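PDB 6RYO: lipoprotein signal peptidase from Staphylococcus aureus, which cleaves the signal peptides from bacterial prolipoproteins, acting as an aspartic protease within the cell membrane. Local coordinates for residues A[118-130]-A[157-170]. Residues are numbered along the deposited sequence; the frame is centred on the assembly and turned at random.
With OLC ((2R)-2,3-dihydroxypropyl (9Z)-octadec-9-enoate), chain C; OLC ((2R)-2,3-dihydroxypropyl (9Z)-octadec-9-enoate), chain B; OLC ((2R)-2,3-dihydroxypropyl (9Z)-octadec-9-enoate), chain E.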
ATOM      1  N   VAL A 118       1.751 -14.611  -1.369  1.00 33.08           N
ATOM      2  CA  VAL A 118       0.840 -13.601  -1.905  1.00 31.65           C
ATOM      3  C   VAL A 118       0.697 -12.445  -0.922  1.00 30.65           C
ATOM      4  O   VAL A 118       0.703 -11.269  -1.308  1.00 27.59           O
ATOM      5  CB  VAL A 118      -0.527 -14.230  -2.237  1.00 26.48           C
ATOM      6  CG1 VAL A 118      -1.558 -13.149  -2.545  1.00 20.55           C
ATOM      7  CG2 VAL A 118      -0.398 -15.192  -3.409  1.00 23.77           C
ATOM      8  N   ALA A 119       0.557 -12.768   0.367  1.00 28.92           N
ATOM      9  CA  ALA A 119       0.400 -11.735   1.386  1.00 25.20           C
ATOM     10  C   ALA A 119       1.634 -10.844   1.465  1.00 21.94           C
ATOM     11  O   ALA A 119       1.524  -9.615   1.531  1.00 22.89           O
ATOM     12  CB  ALA A 119       0.108 -12.381   2.740  1.00 26.22           C
ATOM     13  N   ILE A 120       2.823 -11.454   1.469  1.00 16.59           N
ATOM     14  CA  ILE A 120       4.062 -10.679   1.483  1.00 18.55           C
ATOM     15  C   ILE A 120       4.144  -9.786   0.250  1.00 20.58           C
ATOM     16  O   ILE A 120       4.581  -8.631   0.328  1.00 27.87           O
ATOM     17  CB  ILE A 120       5.277 -11.620   1.590  1.00 23.47           C
ATOM     18  CG1 ILE A 120       5.236 -12.399   2.906  1.00 22.39           C
ATOM     19  CG2 ILE A 120       6.574 -10.838   1.474  1.00 26.14           C
ATOM     20  CD1 ILE A 120       6.344 -13.415   3.048  1.00 26.03           C
ATOM     21  N   SER A 121       3.720 -10.304  -0.906  1.00 18.73           N
ATOM     22  CA  SER A 121       3.693  -9.497  -2.123  1.00 19.59           C
ATOM     23  C   SER A 121       2.773  -8.294  -1.963  1.00 26.59           C
ATOM     24  O   SER A 121       3.122  -7.173  -2.355  1.00 33.27           O
ATOM     25  CB  SER A 121       3.256 -10.355  -3.309  1.00 20.01           C
ATOM     26  OG  SER A 121       4.099 -11.483  -3.451  1.00 28.83           O
ATOM     27  N   LEU A 122       1.579  -8.514  -1.405  1.00 23.98           N
ATOM     28  CA  LEU A 122       0.667  -7.405  -1.145  1.00 21.06           C
ATOM     29  C   LEU A 122       1.283  -6.401  -0.182  1.00 20.10           C
ATOM     30  O   LEU A 122       1.106  -5.185  -0.340  1.00 22.83           O
ATOM     31  CB  LEU A 122      -0.659  -7.931  -0.598  1.00 20.84           C
ATOM     32  CG  LEU A 122      -1.491  -8.765  -1.573  1.00 22.87           C
ATOM     33  CD1 LEU A 122      -2.802  -9.195  -0.932  1.00 21.99           C
ATOM     34  CD2 LEU A 122      -1.745  -7.978  -2.852  1.00 20.46           C
ATOM     35  N   LEU A 123       2.001  -6.890   0.833  1.00 15.98           N
ATOM     36  CA  LEU A 123       2.720  -5.990   1.729  1.00 13.71           C
ATOM     37  C   LEU A 123       3.865  -5.293   1.004  1.00 23.08           C
ATOM     38  O   LEU A 123       4.076  -4.087   1.179  1.00 29.85           O
ATOM     39  CB  LEU A 123       3.246  -6.762   2.939  1.00 10.72           C
ATOM     40  CG  LEU A 123       2.229  -7.460   3.848  1.00 14.81           C
ATOM     41  CD1 LEU A 123       2.940  -8.313   4.891  1.00 19.37           C
ATOM     42  CD2 LEU A 123       1.329  -6.446   4.517  1.00 15.79           C
ATOM     43  N   PHE A 124       4.615  -6.036   0.187  1.00 20.62           N
ATOM     44  CA  PHE A 124       5.744  -5.447  -0.527  1.00 21.37           C
ATOM     45  C   PHE A 124       5.270  -4.404  -1.534  1.00 21.58           C
ATOM     46  O   PHE A 124       5.824  -3.301  -1.604  1.00 25.90           O
ATOM     47  CB  PHE A 124       6.552  -6.541  -1.227  1.00 16.94           C
ATOM     48  CG  PHE A 124       7.884  -6.075  -1.756  1.00 18.06           C
ATOM     49  CD1 PHE A 124       7.972  -5.376  -2.951  1.00 19.85           C
ATOM     50  CD2 PHE A 124       9.051  -6.351  -1.063  1.00 22.46           C
ATOM     51  CE1 PHE A 124       9.196  -4.952  -3.435  1.00 21.37           C
ATOM     52  CE2 PHE A 124      10.277  -5.932  -1.542  1.00 27.28           C
ATOM     53  CZ  PHE A 124      10.350  -5.231  -2.729  1.00 24.50           C
ATOM     54  N   ALA A 125       4.247  -4.741  -2.325  1.00 17.47           N
ATOM     55  CA  ALA A 125       3.770  -3.820  -3.352  1.00 14.93           C
ATOM     56  C   ALA A 125       3.169  -2.563  -2.736  1.00 18.56           C
ATOM     57  O   ALA A 125       3.395  -1.451  -3.231  1.00 18.20           O
ATOM     58  CB  ALA A 125       2.746  -4.518  -4.248  1.00 17.12           C
ATOM     59  N   GLY A 126       2.395  -2.718  -1.658  1.00 18.88           N
ATOM     60  CA  GLY A 126       1.797  -1.559  -1.018  1.00 11.09           C
ATOM     61  C   GLY A 126       2.815  -0.617  -0.404  1.00 14.06           C
ATOM     62  O   GLY A 126       2.589   0.595  -0.349  1.00 19.25           O
ATOM     63  N   ALA A 127       3.944  -1.154   0.068  1.00 15.92           N
ATOM     64  CA  ALA A 127       4.996  -0.304   0.614  1.00 16.54           C
ATOM     65  C   ALA A 127       5.789   0.382  -0.492  1.00 22.70           C
ATOM     66  O   ALA A 127       6.156   1.555  -0.360  1.00 26.78           O
ATOM     67  CB  ALA A 127       5.930  -1.126   1.501  1.00 13.76           C
ATOM     68  N   LEU A 128       6.066  -0.339  -1.582  1.00 24.42           N
ATOM     69  CA  LEU A 128       6.834   0.231  -2.688  1.00 18.55           C
ATOM     70  C   LEU A 128       6.058   1.337  -3.396  1.00 22.66           C
ATOM     71  O   LEU A 128       6.643   2.346  -3.811  1.00 28.65           O
ATOM     72  CB  LEU A 128       7.222  -0.873  -3.674  1.00 17.75           C
ATOM     73  CG  LEU A 128       8.088  -0.463  -4.867  1.00 16.24           C
ATOM     74  CD1 LEU A 128       9.319   0.309  -4.404  1.00 14.39           C
ATOM     75  CD2 LEU A 128       8.494  -1.693  -5.662  1.00 10.83           C
ATOM     76  N   GLY A 129       4.741   1.159  -3.558  1.00 14.60           N
ATOM     77  CA  GLY A 129       3.939   2.173  -4.225  1.00  5.51           C
ATOM     78  C   GLY A 129       4.005   3.521  -3.531  1.00 11.50           C
ATOM     79  O   GLY A 129       4.177   4.559  -4.177  1.00 17.14           O
ATOM     80  N   ASN A 130       3.861   3.524  -2.200  1.00 13.02           N
ATOM     81  CA  ASN A 130       4.033   4.762  -1.445  1.00 16.26           C
ATOM     82  C   ASN A 130       5.488   5.214  -1.441  1.00 23.72           C
ATOM     83  O   ASN A 130       5.764   6.419  -1.398  1.00 28.95           O
ATOM     84  CB  ASN A 130       3.531   4.584  -0.011  1.00 15.97           C
ATOM     85  CG  ASN A 130       2.019   4.624   0.089  1.00 19.70           C
ATOM     86  OD1 ASN A 130       1.351   5.245  -0.735  1.00 19.48           O
ATOM     87  ND2 ASN A 130       1.473   3.956   1.101  1.00 21.72           N
ATOM     88  N   ASN A 157      -5.140   5.307  -0.554  1.00 19.35           N
ATOM     89  CA  ASN A 157      -4.918   4.984  -1.958  1.00 21.28           C
ATOM     90  C   ASN A 157      -4.806   3.470  -2.108  1.00 22.95           C
ATOM     91  O   ASN A 157      -5.069   2.707  -1.173  1.00 23.39           O
ATOM     92  CB  ASN A 157      -3.675   5.717  -2.480  1.00 20.96           C
ATOM     93  CG  ASN A 157      -2.463   5.526  -1.584  1.00 20.52           C
ATOM     94  OD1 ASN A 157      -2.237   4.444  -1.045  1.00 20.37           O
ATOM     95  ND2 ASN A 157      -1.681   6.587  -1.414  1.00 22.06           N
ATOM     96  N   ILE A 158      -4.418   3.033  -3.309  1.00 21.16           N
ATOM     97  CA  ILE A 158      -4.298   1.605  -3.588  1.00 17.20           C
ATOM     98  C   ILE A 158      -3.149   0.992  -2.794  1.00 17.32           C
ATOM     99  O   ILE A 158      -3.267  -0.121  -2.268  1.00 22.04           O
ATOM    100  CB  ILE A 158      -4.130   1.374  -5.101  1.00 15.68           C
ATOM    101  CG1 ILE A 158      -5.320   1.962  -5.864  1.00 18.00           C
ATOM    102  CG2 ILE A 158      -3.986  -0.103  -5.399  1.00 12.04           C
ATOM    103  CD1 ILE A 158      -6.638   1.289  -5.551  1.00 22.46           C
ATOM    104  N   ALA A 159      -2.022   1.704  -2.696  1.00 16.32           N
ATOM    105  CA  ALA A 159      -0.884   1.195  -1.936  1.00 17.73           C
ATOM    106  C   ALA A 159      -1.255   0.954  -0.478  1.00 25.09           C
ATOM    107  O   ALA A 159      -0.810  -0.027   0.131  1.00 34.93           O
ATOM    108  CB  ALA A 159       0.294   2.164  -2.036  1.00 18.39           C
ATOM    109  N   ASP A 160      -2.070   1.840   0.100  1.00 19.05           N
ATOM    110  CA  ASP A 160      -2.573   1.605   1.450  1.00 16.77           C
ATOM    111  C   ASP A 160      -3.499   0.393   1.489  1.00 19.23           C
ATOM    112  O   ASP A 160      -3.488  -0.373   2.461  1.00 22.28           O
ATOM    113  CB  ASP A 160      -3.296   2.850   1.966  1.00 14.70           C
ATOM    114  CG  ASP A 160      -2.385   4.055   2.064  1.00 19.34           C
ATOM    115  OD1 ASP A 160      -1.194   3.880   2.397  1.00 21.49           O
ATOM    116  OD2 ASP A 160      -2.858   5.183   1.805  1.00 23.85           O
ATOM    117  N   SER A 161      -4.304   0.204   0.439  1.00 15.02           N
ATOM    118  CA  SER A 161      -5.244  -0.915   0.408  1.00 12.11           C
ATOM    119  C   SER A 161      -4.518  -2.252   0.340  1.00 17.87           C
ATOM    120  O   SER A 161      -4.886  -3.199   1.047  1.00 24.49           O
ATOM    121  CB  SER A 161      -6.192  -0.763  -0.777  1.00 15.41           C
ATOM    122  OG  SER A 161      -6.805   0.514  -0.775  1.00 20.46           O
ATOM    123  N   SER A 162      -3.497  -2.352  -0.515  1.00 20.17           N
ATOM    124  CA  SER A 162      -2.740  -3.594  -0.626  1.00 18.59           C
ATOM    125  C   SER A 162      -2.053  -3.943   0.689  1.00 24.83           C
ATOM    126  O   SER A 162      -2.005  -5.115   1.083  1.00 27.54           O
ATOM    127  CB  SER A 162      -1.720  -3.478  -1.756  1.00 15.59           C
ATOM    128  OG  SER A 162      -0.910  -4.637  -1.840  1.00 19.52           O
ATOM    129  N   LEU A 163      -1.513  -2.937   1.380  1.00 27.54           N
ATOM    130  CA  LEU A 163      -0.896  -3.169   2.682  1.00 22.92           C
ATOM    131  C   LEU A 163      -1.916  -3.692   3.686  1.00 26.46           C
ATOM    132  O   LEU A 163      -1.671  -4.686   4.378  1.00 31.74           O
ATOM    133  CB  LEU A 163      -0.248  -1.881   3.190  1.00 18.73           C
ATOM    134  CG  LEU A 163       1.061  -1.454   2.522  1.00 17.31           C
ATOM    135  CD1 LEU A 163       1.346   0.016   2.776  1.00 20.19           C
ATOM    136  CD2 LEU A 163       2.210  -2.301   3.031  1.00 21.60           C
ATOM    137  N   THR A 164      -3.076  -3.035   3.774  1.00 22.23           N
ATOM    138  CA  THR A 164      -4.096  -3.458   4.729  1.00 22.03           C
ATOM    139  C   THR A 164      -4.578  -4.874   4.438  1.00 25.64           C
ATOM    140  O   THR A 164      -4.731  -5.685   5.358  1.00 33.53           O
ATOM    141  CB  THR A 164      -5.269  -2.478   4.710  1.00 22.02           C
ATOM    142  OG1 THR A 164      -4.829  -1.196   5.179  1.00 18.44           O
ATOM    143  CG2 THR A 164      -6.406  -2.982   5.593  1.00 22.63           C
ATOM    144  N   ILE A 165      -4.820  -5.191   3.163  1.00 24.06           N
ATOM    145  CA  ILE A 165      -5.247  -6.540   2.799  1.00 22.75           C
ATOM    146  C   ILE A 165      -4.156  -7.550   3.135  1.00 21.50           C
ATOM    147  O   ILE A 165      -4.434  -8.636   3.659  1.00 26.67           O
ATOM    148  CB  ILE A 165      -5.631  -6.599   1.308  1.00 28.41           C
ATOM    149  CG1 ILE A 165      -6.839  -5.704   1.028  1.00 29.63           C
ATOM    150  CG2 ILE A 165      -5.916  -8.034   0.886  1.00 31.14           C
ATOM    151  CD1 ILE A 165      -7.204  -5.627  -0.437  1.00 33.13           C
ATOM    152  N   GLY A 166      -2.900  -7.212   2.833  1.00 17.90           N
ATOM    153  CA  GLY A 166      -1.796  -8.086   3.194  1.00 20.80           C
ATOM    154  C   GLY A 166      -1.681  -8.318   4.687  1.00 23.95           C
ATOM    155  O   GLY A 166      -1.278  -9.399   5.121  1.00 27.88           O
ATOM    156  N   VAL A 167      -2.027  -7.313   5.494  1.00 26.22           N
ATOM    157  CA  VAL A 167      -2.025  -7.490   6.942  1.00 27.25           C
ATOM    158  C   VAL A 167      -3.182  -8.386   7.370  1.00 27.72           C
ATOM    159  O   VAL A 167      -3.038  -9.223   8.267  1.00 32.35           O
ATOM    160  CB  VAL A 167      -2.066  -6.122   7.648  1.00 26.24           C
ATOM    161  CG1 VAL A 167      -2.266  -6.295   9.147  1.00 24.42           C
ATOM    162  CG2 VAL A 167      -0.788  -5.347   7.374  1.00 24.91           C
ATOM    163  N   ILE A 168      -4.344  -8.229   6.732  1.00 24.14           N
ATOM    164  CA  ILE A 168      -5.481  -9.092   7.041  1.00 25.97           C
ATOM    165  C   ILE A 168      -5.141 -10.546   6.745  1.00 29.16           C
ATOM    166  O   ILE A 168      -5.475 -11.449   7.523  1.00 31.32           O
ATOM    167  CB  ILE A 168      -6.730  -8.630   6.264  1.00 27.31           C
ATOM    168  CG1 ILE A 168      -7.175  -7.244   6.738  1.00 25.30           C
ATOM    169  CG2 ILE A 168      -7.859  -9.638   6.414  1.00 28.88           C
ATOM    170  CD1 ILE A 168      -8.343  -6.683   5.957  1.00 25.27           C
ATOM    171  N   LEU A 169      -4.459 -10.796   5.625  1.00 32.34           N
ATOM    172  CA  LEU A 169      -4.135 -12.169   5.247  1.00 30.48           C
ATOM    173  C   LEU A 169      -3.152 -12.802   6.225  1.00 42.29           C
ATOM    174  O   LEU A 169      -3.315 -13.968   6.603  1.00 51.02           O
ATOM    175  CB  LEU A 169      -3.577 -12.203   3.826  1.00 23.78           C
ATOM    176  CG  LEU A 169      -4.532 -11.745   2.720  1.00 21.37           C
ATOM    177  CD1 LEU A 169      -3.873 -11.882   1.352  1.00 19.28           C
ATOM    178  CD2 LEU A 169      -5.834 -12.530   2.776  1.00 21.68           C
ATOM    179  N   ILE A 170      -2.125 -12.058   6.645  1.00 43.05           N
ATOM    180  CA  ILE A 170      -1.161 -12.627   7.583  1.00 44.42           C
ATOM    181  C   ILE A 170      -1.790 -12.795   8.961  1.00 48.51           C
ATOM    182  O   ILE A 170      -1.459 -13.740   9.685  1.00 51.92           O
ATOM    183  CB  ILE A 170       0.128 -11.781   7.642  1.00 42.65           C
ATOM    184  CG1 ILE A 170      -0.131 -10.399   8.248  1.00 48.83           C
ATOM    185  CG2 ILE A 170       0.750 -11.650   6.262  1.00 42.58           C
ATOM    186  CD1 ILE A 170       0.329 -10.261   9.688  1.00 52.41           C
TER
HETATM  187  C18 OLC C 201      -9.776  -0.084  -4.272  1.00 49.09           C
HETATM  188  C10 OLC C 201      -5.031  -6.675  -3.596  1.00 56.68           C
HETATM  189  C9  OLC C 201      -5.235  -7.921  -3.974  1.00 59.77           C
HETATM  190  C17 OLC C 201      -8.895  -0.863  -3.300  1.00 48.44           C
HETATM  191  C11 OLC C 201      -4.629  -5.613  -4.618  1.00 49.32           C
HETATM  192  C8  OLC C 201      -5.073  -8.324  -5.439  1.00 56.50           C
HETATM  193  C24 OLC C 201      -4.885 -20.230  -6.571  1.00 72.23           C
HETATM  194  C16 OLC C 201      -9.060  -2.354  -3.575  1.00 51.78           C
HETATM  195  C12 OLC C 201      -4.904  -4.226  -4.045  1.00 40.61           C
HETATM  196  C7  OLC C 201      -5.819  -9.631  -5.707  1.00 53.81           C
HETATM  197  C15 OLC C 201      -8.296  -2.704  -4.848  1.00 54.72           C
HETATM  198  C13 OLC C 201      -6.413  -4.035  -3.922  1.00 43.69           C
HETATM  199  C6  OLC C 201      -5.124 -10.791  -4.996  1.00 50.11           C
HETATM  200  C14 OLC C 201      -6.799  -2.700  -4.553  1.00 50.34           C
HETATM  201  C5  OLC C 201      -4.183 -11.506  -5.963  1.00 50.29           C
HETATM  202  C4  OLC C 201      -4.903 -12.685  -6.617  1.00 50.27           C
HETATM  203  C3  OLC C 201      -4.300 -13.993  -6.110  1.00 52.38           C
HETATM  204  C2  OLC C 201      -3.988 -14.907  -7.294  1.00 57.57           C
HETATM  205  C21 OLC C 201      -4.541 -18.013  -7.659  1.00 70.11           C
HETATM  206  C1  OLC C 201      -3.356 -16.200  -6.784  1.00 63.76           C
HETATM  207  C22 OLC C 201      -4.268 -19.511  -7.768  1.00 74.07           C
HETATM  208  O19 OLC C 201      -2.895 -16.244  -5.694  1.00 66.43           O
HETATM  209  O25 OLC C 201      -4.286 -21.488  -6.433  1.00 69.87           O
HETATM  210  O23 OLC C 201      -4.824 -20.003  -8.955  1.00 78.00           O
HETATM  211  O20 OLC C 201      -3.321 -17.335  -7.602  1.00 66.06           O
HETATM  212  C10 OLC B 101     -10.301  -1.960  -0.288  1.00 46.62           C
HETATM  213  C9  OLC B 101      -9.514  -2.395   0.673  1.00 45.97           C
HETATM  214  C11 OLC B 101     -11.659  -1.351   0.050  1.00 44.72           C
HETATM  215  C8  OLC B 101      -9.963  -2.290   2.130  1.00 42.96           C
HETATM  216  C24 OLC B 101      -4.036   7.736   4.978  1.00 45.38           C
HETATM  217  C12 OLC B 101     -12.003  -0.277  -0.980  1.00 38.69           C
HETATM  218  C7  OLC B 101      -8.795  -1.844   3.004  1.00 33.91           C
HETATM  219  C13 OLC B 101     -12.450   0.990  -0.258  1.00 30.08           C
HETATM  220  C6  OLC B 101      -8.818  -0.324   3.146  1.00 25.49           C
HETATM  221  C14 OLC B 101     -13.573   1.649  -1.057  1.00 28.12           C
HETATM  222  C5  OLC B 101      -7.680   0.104   4.066  1.00 22.19           C
HETATM  223  C4  OLC B 101      -7.583   1.626   4.108  1.00 23.70           C
HETATM  224  C3  OLC B 101      -6.221   2.016   4.678  1.00 24.00           C
HETATM  225  C2  OLC B 101      -6.330   3.373   5.367  1.00 29.62           C
HETATM  226  C21 OLC B 101      -3.530   5.679   6.308  1.00 34.61           C
HETATM  227  C1  OLC B 101      -4.933   3.924   5.633  1.00 35.95           C
HETATM  228  C22 OLC B 101      -2.934   6.796   5.456  1.00 38.39           C
HETATM  229  O19 OLC B 101      -4.010   3.187   5.744  1.00 45.27           O
HETATM  230  O25 OLC B 101      -3.557   9.054   4.996  1.00 49.31           O
HETATM  231  O23 OLC B 101      -2.014   7.523   6.215  1.00 37.94           O
HETATM  232  O20 OLC B 101      -4.748   5.305   5.738  1.00 34.45           O
HETATM  233  C10 OLC E 203       6.387  -1.138 -12.727  1.00 40.93           C
HETATM  234  C9  OLC E 203       6.603  -1.698 -11.555  1.00 45.99           C
HETATM  235  C11 OLC E 203       6.992  -1.750 -13.989  1.00 36.27           C
HETATM  236  C8  OLC E 203       7.460  -2.957 -11.457  1.00 51.10           C
HETATM  237  C24 OLC E 203       9.579 -11.894  -3.276  1.00 66.21           C
HETATM  238  C12 OLC E 203       6.621  -0.885 -15.190  1.00 35.20           C
HETATM  239  C7  OLC E 203       7.875  -3.169 -10.004  1.00 53.85           C
HETATM  240  C6  OLC E 203       6.760  -3.894  -9.254  1.00 55.09           C
HETATM  241  C5  OLC E 203       7.371  -4.684  -8.102  1.00 54.74           C
HETATM  242  C4  OLC E 203       8.306  -5.752  -8.669  1.00 55.91           C
HETATM  243  C3  OLC E 203       9.222  -6.276  -7.565  1.00 58.50           C
HETATM  244  C2  OLC E 203       8.376  -6.781  -6.398  1.00 62.48           C
HETATM  245  C21 OLC E 203       9.287  -9.534  -3.989  1.00 66.68           C
HETATM  246  C1  OLC E 203       9.135  -7.864  -5.634  1.00 66.11           C
HETATM  247  C22 OLC E 203       8.566 -10.857  -3.755  1.00 63.67           C
HETATM  248  O19 OLC E 203      10.291  -8.032  -5.837  1.00 65.71           O
HETATM  249  O25 OLC E 203      10.475 -12.179  -4.314  1.00 66.84           O
HETATM  250  O23 OLC E 203       7.576 -10.678  -2.782  1.00 59.68           O
HETATM  251  O20 OLC E 203       8.457  -8.664  -4.704  1.00 68.22           O
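G126 and A159 meet where two nearly antiparallel transmembrane helices, 118-130 and 158-170, bring their CA atoms nearest, 4.0 Å; the segment axes approach to 7.3 Å. G126 CA lies 3.2 Å from A159 O, direct backbone contact, because G126 has no side chain to hold the helices apart. One turn on, S162 OG, anti to its backbone N (chi1 176°), is aimed at L122 O and donates to it (2.6 Å), satisfying a small hydroxyl inside the membrane. L163 fits as a knob among L123, G126, A127 and N130, while L123 and L122 fill holes beside G166, whose bare CA makes room. A119 CB packs on L169 and I170.

Only at exposed V167 does the packing thin, though its CG2 meets L123 CD2 at 3.7 Å. Along another flank, monoolein lies against L122, I165 and S161.

The opposite end is polar. N130 ND2 reaches D160 OD1 (3.0 Å) from above the carboxylate plane; both residues also hydrogen-bond the bound peptide. N157 suits the N-cap: OD1 accepts from D160 N, and D160 OD2 from N157 N, a capping box. From helix 31-55, D45 accepts from A159 N and K49 bonds N130 OD1; strand 140-146 brings D142, probably D160's catalytic partner, and helix 87-108 packs on L123.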